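Local atomic coordinates of proteolytically activated form of PPO4 Tyrosinase (Agaricus bisporus var. bisporus H97, PDB entry 4OUA), a protein that uses a copper centre to hydroxylate monophenols and oxidise the resulting o-diphenols to o-quinones, the initial step of melanin synthesis. Residues Asn14-Ile18 with Val19-Arg23; Arg33-Gln36 with Ala37-Asp40; Val138-Asp141 with Glu142-Lys145; Glu199-Pro202 with Ala203-Lys207. One frame throughout, in Å; residues are numbered along the deposited sequence.

Contact 1: Asn14-Ile18 with Val19-Arg23; sequences NRLDI and VDFVR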
# COMPACT_ATOMS: atom_id res chain seq x y z
N ASN A 14 12.46 -3.71 -9.03
CA ASN A 14 11.58 -4.57 -8.25
C ASN A 14 11.26 -4.02 -6.86
O ASN A 14 12.11 -3.42 -6.21
CB ASN A 14 12.20 -5.96 -8.10
CG ASN A 14 12.06 -6.80 -9.35
OD1 ASN A 14 11.20 -6.53 -10.19
ND2 ASN A 14 12.91 -7.81 -9.48
N ARG A 15 10.02 -4.23 -6.44
CA ARG A 15 9.65 -4.00 -5.06
C ARG A 15 10.04 -5.23 -4.26
O ARG A 15 9.49 -6.31 -4.46
CB ARG A 15 8.15 -3.72 -4.94
CG ARG A 15 7.69 -2.49 -5.70
CD ARG A 15 6.19 -2.31 -5.62
NE ARG A 15 5.76 -1.06 -6.24
CZ ARG A 15 4.49 -0.70 -6.38
NH1 ARG A 15 3.52 -1.50 -5.96
NH2 ARG A 15 4.19 0.45 -6.96
N LEU A 16 11.01 -5.08 -3.37
CA LEU A 16 11.57 -6.22 -2.65
C LEU A 16 10.67 -6.68 -1.51
O LEU A 16 9.85 -5.92 -1.00
CB LEU A 16 12.96 -5.88 -2.11
CG LEU A 16 13.99 -5.42 -3.13
CD1 LEU A 16 15.34 -5.21 -2.46
CD2 LEU A 16 14.10 -6.42 -4.27
N ASP A 17 10.83 -7.94 -1.13
CA ASP A 17 10.20 -8.47 0.07
C ASP A 17 10.82 -7.78 1.29
O ASP A 17 12.04 -7.70 1.40
CB ASP A 17 10.37 -9.99 0.16
CG ASP A 17 9.59 -10.61 1.30
OD1 ASP A 17 9.98 -10.40 2.47
OD2 ASP A 17 8.60 -11.31 1.03
N ILE A 18 9.97 -7.28 2.18
CA ILE A 18 10.45 -6.51 3.33
C ILE A 18 11.47 -7.29 4.16
O ILE A 18 12.33 -6.69 4.81
CB ILE A 18 9.27 -6.09 4.25
CG1 ILE A 18 9.73 -5.03 5.25
CG2 ILE A 18 8.68 -7.29 4.96
CD1 ILE A 18 10.30 -3.78 4.61
N VAL A 19 11.39 -8.61 4.13
CA VAL A 19 12.35 -9.45 4.83
C VAL A 19 13.74 -9.30 4.23
O VAL A 19 14.75 -9.35 4.93
CB VAL A 19 11.94 -10.94 4.81
CG1 VAL A 19 13.07 -11.81 5.31
CG2 VAL A 19 10.69 -11.15 5.64
N ASP A 20 13.78 -9.13 2.91
CA ASP A 20 15.04 -8.90 2.21
C ASP A 20 15.41 -7.42 2.25
O ASP A 20 16.58 -7.07 2.37
CB ASP A 20 14.94 -9.36 0.75
CG ASP A 20 14.65 -10.85 0.63
OD1 ASP A 20 15.11 -11.61 1.51
OD2 ASP A 20 13.98 -11.24 -0.34
N PHE A 21 14.39 -6.57 2.15
CA PHE A 21 14.57 -5.13 2.06
C PHE A 21 15.29 -4.56 3.28
O PHE A 21 16.15 -3.69 3.15
CB PHE A 21 13.21 -4.45 1.90
CG PHE A 21 13.29 -2.98 1.61
CD1 PHE A 21 13.26 -2.51 0.31
CD2 PHE A 21 13.36 -2.06 2.64
CE1 PHE A 21 13.33 -1.16 0.04
CE2 PHE A 21 13.42 -0.71 2.38
CZ PHE A 21 13.41 -0.26 1.08
N VAL A 22 14.95 -5.07 4.46
CA VAL A 22 15.53 -4.57 5.70
C VAL A 22 17.01 -4.95 5.82
O VAL A 22 17.77 -4.29 6.53
CB VAL A 22 14.77 -5.10 6.93
CG1 VAL A 22 13.37 -4.49 6.99
CG2 VAL A 22 14.70 -6.62 6.91
N ARG A 23 17.41 -6.02 5.13
CA ARG A 23 18.80 -6.45 5.14
C ARG A 23 19.67 -5.60 4.22
O ARG A 23 20.89 -5.72 4.23
CB ARG A 23 18.91 -7.93 4.74
CG ARG A 23 18.29 -8.91 5.71
CD ARG A 23 18.83 -10.32 5.47
NE ARG A 23 18.11 -11.33 6.24
CZ ARG A 23 17.17 -12.13 5.73
NH1 ARG A 23 16.84 -12.03 4.45
NH2 ARG A 23 16.57 -13.02 6.50
O HOH W 1 12.89 -9.63 -2.39
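Asp-17 meets Val-19 at the N-cap of helix 18-21, a worked example of a helix start closed by its own side chain. OD1 of Asp-17 accepts from N of Val-19 at 2.8 Å, through the lone pair that faces away from the other carboxylate oxygen. CG of Asp-17 stands opposite its backbone N (chi1 -173°), and this swings the carboxylate alongside the Val-19 side chain. The carbonyl O of Asp-17 also takes N of Phe-21 at 2.7 Å, with a weak bond from N of Asp-20. With an alanine in place of Asp-17, the amide of Val-19 would probably lose its capping acceptor and the first turn could fray.

The tight side is apolar. CD1 of Ile-18 lies 3.9 Å from CG1 of Val-22 and 4.0 Å from CD2 of Phe-21, reaching that ring obliquely. On the ring's other flank, CB of Leu-16 sits at its edge, 4.2 Å from CD1 of Phe-21; this pairing of the residue before the cap with the fourth residue after it is a hydrophobic staple. Leu-280 of helix 277-295 adds to the packing on Ile-18.

The solvent side is looser and polar. NH1 of Arg-23 forms a salt bridge of 3.4 Å with OD1 of exposed Asp-20. Where a capping box would join the third helical residue directly to the cap amide, a water intervenes here: it accepts from N of Asp-17 at 2.9 Å and donates to OD2 of Asp-20 at 2.8 Å.

Contact 2: Arg33-Gln36 with Ala37-Asp40; sequences RALQ and AIQD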
# COMPACT_ATOMS: atom_id res chain seq x y z
N ARG A 33 15.06 7.40 6.18
CA ARG A 33 15.29 8.83 6.05
C ARG A 33 14.15 9.51 5.30
O ARG A 33 13.62 10.53 5.74
CB ARG A 33 16.62 9.10 5.33
CG ARG A 33 17.85 8.72 6.13
CD ARG A 33 17.92 9.48 7.45
NE ARG A 33 19.25 9.45 8.03
CZ ARG A 33 19.57 9.97 9.21
NH1 ARG A 33 18.64 10.56 9.95
NH2 ARG A 33 20.82 9.90 9.66
N ALA A 34 13.77 8.94 4.15
CA ALA A 34 12.75 9.54 3.30
C ALA A 34 11.38 9.50 3.95
O ALA A 34 10.58 10.43 3.80
CB ALA A 34 12.72 8.85 1.94
N LEU A 35 11.10 8.41 4.66
CA LEU A 35 9.82 8.25 5.34
C LEU A 35 9.68 9.26 6.48
O LEU A 35 8.61 9.83 6.69
CB LEU A 35 9.66 6.83 5.86
CG LEU A 35 8.33 6.50 6.53
CD1 LEU A 35 7.16 6.82 5.61
CD2 LEU A 35 8.30 5.04 6.95
N GLN A 36 10.76 9.47 7.21
CA GLN A 36 10.78 10.47 8.27
C GLN A 36 10.66 11.86 7.66
O GLN A 36 10.05 12.76 8.24
CB GLN A 36 12.06 10.35 9.11
CG GLN A 36 12.13 11.32 10.28
CD GLN A 36 11.19 10.94 11.40
OE1 GLN A 36 11.25 9.84 11.94
NE2 GLN A 36 10.31 11.87 11.77
N ALA A 37 11.25 12.03 6.48
CA ALA A 37 11.26 13.32 5.80
C ALA A 37 9.85 13.76 5.39
O ALA A 37 9.49 14.92 5.57
CB ALA A 37 12.16 13.26 4.58
N ILE A 38 9.07 12.83 4.85
CA ILE A 38 7.73 13.15 4.39
C ILE A 38 6.73 13.19 5.54
O ILE A 38 5.67 13.80 5.44
CB ILE A 38 7.24 12.14 3.32
CG1 ILE A 38 7.15 10.74 3.92
CG2 ILE A 38 8.16 12.16 2.12
CD1 ILE A 38 6.64 9.70 2.94
N GLN A 39 7.08 12.53 6.65
CA GLN A 39 6.25 12.58 7.85
C GLN A 39 6.43 13.92 8.57
O GLN A 39 5.53 14.39 9.26
CB GLN A 39 6.59 11.43 8.80
CG GLN A 39 6.12 10.07 8.32
CD GLN A 39 6.37 8.98 9.35
OE1 GLN A 39 6.99 9.22 10.39
NE2 GLN A 39 5.89 7.77 9.07
N ASP A 40 7.60 14.52 8.39
CA ASP A 40 7.92 15.78 9.06
C ASP A 40 7.54 16.99 8.20
O ASP A 40 7.64 18.12 8.66
CB ASP A 40 9.40 15.83 9.41
CG ASP A 40 9.79 14.79 10.45
OD1 ASP A 40 8.94 14.44 11.29
OD2 ASP A 40 10.95 14.32 10.42
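Gln-36 and Asp-40 form an i to i+4 side-chain bridge near the C-terminal end of helix 25-39, an example of an amide and a carboxylate paired across four residues. CB of Gln-36 starts beside the backbone, 3.2 Å from N of Ala-37. CG comes next, passing 3.2 Å from OD2 of Asp-40, and there the chain bends (chi2 73°), which turns the amide toward Asp-40 instead of letting it run outward. CD then lies 3.5 Å from the same OD2. At the tip, NE2 of Gln-36 donates to OD2 at 2.9 Å, on the syn side of the carboxylate and nearly within the amide plane. The two planes are 29° apart, and the one nitrogen serves both oxygens, the bond to OD1 being the weaker. An alanine in place of Gln-36 would probably leave the Asp-40 carboxylate without its amide mate and freer to turn.

On another side of the helix the contact becomes apolar: CD1 of Leu-35 packs on CD1 of Ile-38 at 4.0 Å. Both side chains face helix 86-109, where Tyr-97 touches Leu-35 and Leu-101 touches Ile-38. Between these two regions runs the extended Gln-39, whose NE2 is bonded to the carbonyl O of Pro-164 while resting 3.7 Å from CG of Leu-35.

Contact 3: Val138-Asp141 with Glu142-Lys145; sequences VPPD and EIIK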
# COMPACT_ATOMS: atom_id res chain seq x y z
N VAL A 138 3.90 -12.69 10.46
CA VAL A 138 4.68 -11.95 11.46
C VAL A 138 5.85 -11.25 10.78
O VAL A 138 6.81 -11.91 10.38
CB VAL A 138 5.19 -12.87 12.58
CG1 VAL A 138 5.93 -12.06 13.62
CG2 VAL A 138 4.04 -13.63 13.21
N PRO A 139 5.78 -9.92 10.66
CA PRO A 139 6.80 -9.15 9.95
C PRO A 139 8.10 -9.05 10.75
O PRO A 139 8.13 -9.46 11.91
CB PRO A 139 6.15 -7.77 9.80
CG PRO A 139 5.27 -7.67 11.00
CD PRO A 139 4.74 -9.06 11.25
N PRO A 140 9.16 -8.50 10.13
CA PRO A 140 10.44 -8.28 10.80
C PRO A 140 10.32 -7.30 11.96
O PRO A 140 9.37 -6.52 12.01
CB PRO A 140 11.32 -7.71 9.68
CG PRO A 140 10.67 -8.15 8.41
CD PRO A 140 9.20 -8.13 8.71
N ASP A 141 11.28 -7.34 12.88
CA ASP A 141 11.23 -6.48 14.06
C ASP A 141 11.31 -5.01 13.69
O ASP A 141 10.76 -4.15 14.38
CB ASP A 141 12.36 -6.84 15.03
CG ASP A 141 12.28 -8.28 15.50
OD1 ASP A 141 11.21 -8.90 15.34
OD2 ASP A 141 13.29 -8.79 16.04
N GLU A 142 11.99 -4.71 12.58
CA GLU A 142 12.13 -3.34 12.11
C GLU A 142 10.79 -2.71 11.78
O GLU A 142 10.64 -1.49 11.78
CB GLU A 142 13.04 -3.29 10.88
CG GLU A 142 14.49 -3.67 11.13
CD GLU A 142 14.70 -5.16 11.26
OE1 GLU A 142 13.69 -5.90 11.34
OE2 GLU A 142 15.87 -5.60 11.28
N ILE A 143 9.80 -3.55 11.51
CA ILE A 143 8.49 -3.08 11.06
C ILE A 143 7.47 -2.99 12.18
O ILE A 143 6.55 -2.18 12.13
CB ILE A 143 7.93 -4.00 9.95
CG1 ILE A 143 8.89 -4.05 8.76
CG2 ILE A 143 6.56 -3.54 9.51
CD1 ILE A 143 9.17 -2.69 8.16
N ILE A 144 7.65 -3.82 13.21
CA ILE A 144 6.60 -3.99 14.21
C ILE A 144 7.06 -3.77 15.66
O ILE A 144 6.23 -3.47 16.52
CB ILE A 144 5.99 -5.41 14.11
CG1 ILE A 144 4.69 -5.50 14.91
CG2 ILE A 144 7.00 -6.46 14.56
CD1 ILE A 144 3.63 -4.53 14.45
N LYS A 145 8.35 -3.92 15.92
CA LYS A 145 8.82 -3.93 17.31
C LYS A 145 9.93 -2.92 17.63
O LYS A 145 9.87 -2.24 18.65
CB LYS A 145 9.30 -5.34 17.67
CG LYS A 145 9.80 -5.48 19.10
CD LYS A 145 9.84 -6.93 19.54
CE LYS A 145 10.72 -7.77 18.63
NZ LYS A 145 10.75 -9.20 19.04
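The short helix 141-144 begins with a proline at its N-cap, and Pro-140 illustrates a start with no side-chain capping bond, since proline has no side-chain acceptor to offer. Its backbone makes the ordinary first-turn bonds: O of Pro-140 accepts from N of Ile-143 at 3.0 Å, with the donor well above the carbonyl plane, and takes a weak bond from N of Ile-144. O of Asp-141 then binds N of Lys-145 at 2.9 Å, so the helix amounts to little more than one turn.

The residue before the cap completes a hydrophobic staple. CG of Pro-139 lies 3.9 Å from CB of Ile-144, four residues beyond the cap, the two side chains slanting across each other. CB of Pro-139 also touches CB of Ile-143 at 4.2 Å. Pro-140 runs alongside Ile-143, its CD 4.1 Å from CG1. Trp-131 and Leu-208 press on Pro-139 from outside the turn.

Charged groups occupy the outer side. A bend in Glu-142 (chi2 77°) folds its carboxylate back over the turn, bringing OE1 to 3.4 Å from CB of Pro-140. Asp-141 and Lys-145 point the same way, making an i to i+4 ion pair that is long and probably weak: NZ of Lys-145 stands 3.7 Å from OD1 of Asp-141, slightly farther than its own CE.

Contact 4: Glu199-Pro202 with Ala203-Lys207; sequences ENIP and ALIGK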
# COMPACT_ATOMS: atom_id res chain seq x y z
N GLU A 199 -1.29 1.21 23.13
CA GLU A 199 -0.86 0.27 22.11
C GLU A 199 -0.39 -1.05 22.73
O GLU A 199 0.22 -1.05 23.80
CB GLU A 199 0.26 0.87 21.26
CG GLU A 199 0.79 -0.04 20.16
CD GLU A 199 1.99 0.55 19.45
OE1 GLU A 199 3.08 0.62 20.07
OE2 GLU A 199 1.86 0.95 18.27
N ASN A 200 -0.69 -2.16 22.07
CA ASN A 200 -0.29 -3.47 22.55
C ASN A 200 0.37 -4.30 21.45
O ASN A 200 -0.27 -5.13 20.80
CB ASN A 200 -1.49 -4.23 23.12
CG ASN A 200 -1.09 -5.45 23.93
OD1 ASN A 200 0.06 -5.88 23.91
ND2 ASN A 200 -2.06 -6.02 24.65
N ILE A 201 1.67 -4.08 21.25
CA ILE A 201 2.42 -4.79 20.23
C ILE A 201 2.60 -6.28 20.54
O ILE A 201 2.45 -7.12 19.65
CB ILE A 201 3.81 -4.17 20.02
CG1 ILE A 201 3.68 -2.73 19.52
CG2 ILE A 201 4.63 -4.99 19.04
CD1 ILE A 201 5.00 -2.04 19.27
N PRO A 202 2.92 -6.62 21.81
CA PRO A 202 3.08 -8.03 22.19
C PRO A 202 1.86 -8.88 21.84
O PRO A 202 2.01 -9.97 21.30
CB PRO A 202 3.28 -7.96 23.71
CG PRO A 202 3.87 -6.62 23.94
CD PRO A 202 3.24 -5.71 22.92
N ALA A 203 0.68 -8.37 22.14
CA ALA A 203 -0.56 -9.07 21.82
C ALA A 203 -0.74 -9.18 20.31
O ALA A 203 -1.28 -10.17 19.82
CB ALA A 203 -1.75 -8.36 22.45
N LEU A 204 -0.28 -8.17 19.59
CA LEU A 204 -0.36 -8.17 18.13
C LEU A 204 0.49 -9.28 17.53
O LEU A 204 0.04 -10.00 16.64
CB LEU A 204 0.07 -6.82 17.56
CG LEU A 204 0.12 -6.72 16.04
CD1 LEU A 204 -1.23 -7.03 15.42
CD2 LEU A 204 0.61 -5.35 15.60
N ILE A 205 1.72 -9.42 18.02
CA ILE A 205 2.61 -10.47 17.56
C ILE A 205 1.99 -11.84 17.81
O ILE A 205 2.14 -12.76 17.01
CB ILE A 205 3.98 -10.41 18.26
CG1 ILE A 205 4.56 -8.99 18.18
CG2 ILE A 205 4.94 -11.41 17.64
CD1 ILE A 205 4.90 -8.54 16.78
N GLY A 206 1.28 -11.96 18.93
CA GLY A 206 0.60 -13.20 19.27
C GLY A 206 -0.56 -13.49 18.33
O GLY A 206 -0.78 -14.63 17.92
N LYS A 207 -1.31 -12.44 18.00
CA LYS A 207 -2.46 -12.56 17.11
C LYS A 207 -2.04 -13.01 15.72
O LYS A 207 -2.65 -13.91 15.13
CB LYS A 207 -3.21 -11.23 17.03
CG LYS A 207 -4.51 -11.30 16.24
CD LYS A 207 -5.01 -9.91 15.88
CE LYS A 207 -5.20 -9.04 17.11
NZ LYS A 207 -5.68 -7.68 16.76
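Asn-200 lays its amide against the methyl of Ala-203, with CG of Asn-200 3.3 Å from CB of Ala-203. It is the N-cap of helix 201-224, and OD1 of Asn-200 accepts from N of Ala-203 at 3.1 Å. The bond is nearly straight at hydrogen (163°), but the donor stands about 60° above the plane of the amide carbonyl, so the amide offers its face instead of a lone pair. Asp-194 holds ND2 of Asn-200 and thereby helps fix the rotation of the cap, while Asn-192 binds its backbone O.

That same O takes N of Leu-204 at 3.3 Å, and O of Ile-201 continues the ladder to N of Ile-205 at 2.9 Å. Alongside, Ile-201 and Ile-205 point the same way, CG2 of the first 4.1 Å from CG1 of the second. Pro-202, in the first turn, has no N-H that would need an acceptor. The side chain of Leu-204 lies about 11 Å from that of His-254, a copper ligand that probably also binds substrate.

A neutral amide caps this surface turn, which suggests that its hold probably rests on hydrogen bonding and on a second-shell aspartate, with no net charge of its own set against the helix end.

Overall arrangement
Contacts 1, 3 and 4 each start a helix, the first capped by a carboxylate, the last by a neutral amide, and the middle one by no side-chain acceptor, its N-cap being a proline; contact 2 lies farther along its helix and bridges side chains. Contacts 1, 2 and 3 are partly buried, whereas contact 4 is at the surface. Contact 3 stands between two neighbours: Ile-143 packs on Ile-18 of contact 1 through their CG1 atoms at 3.7 Å, and Ile-144 meets Leu-204 and Ile-205 of contact 4. Contact 2 touches none of the others, although helix 25-39 follows helix 18-21 directly. Apolar groups join neighbouring helices; Asp-20 and Asp-40 are exposed, whereas the capping Asp-17 is buried.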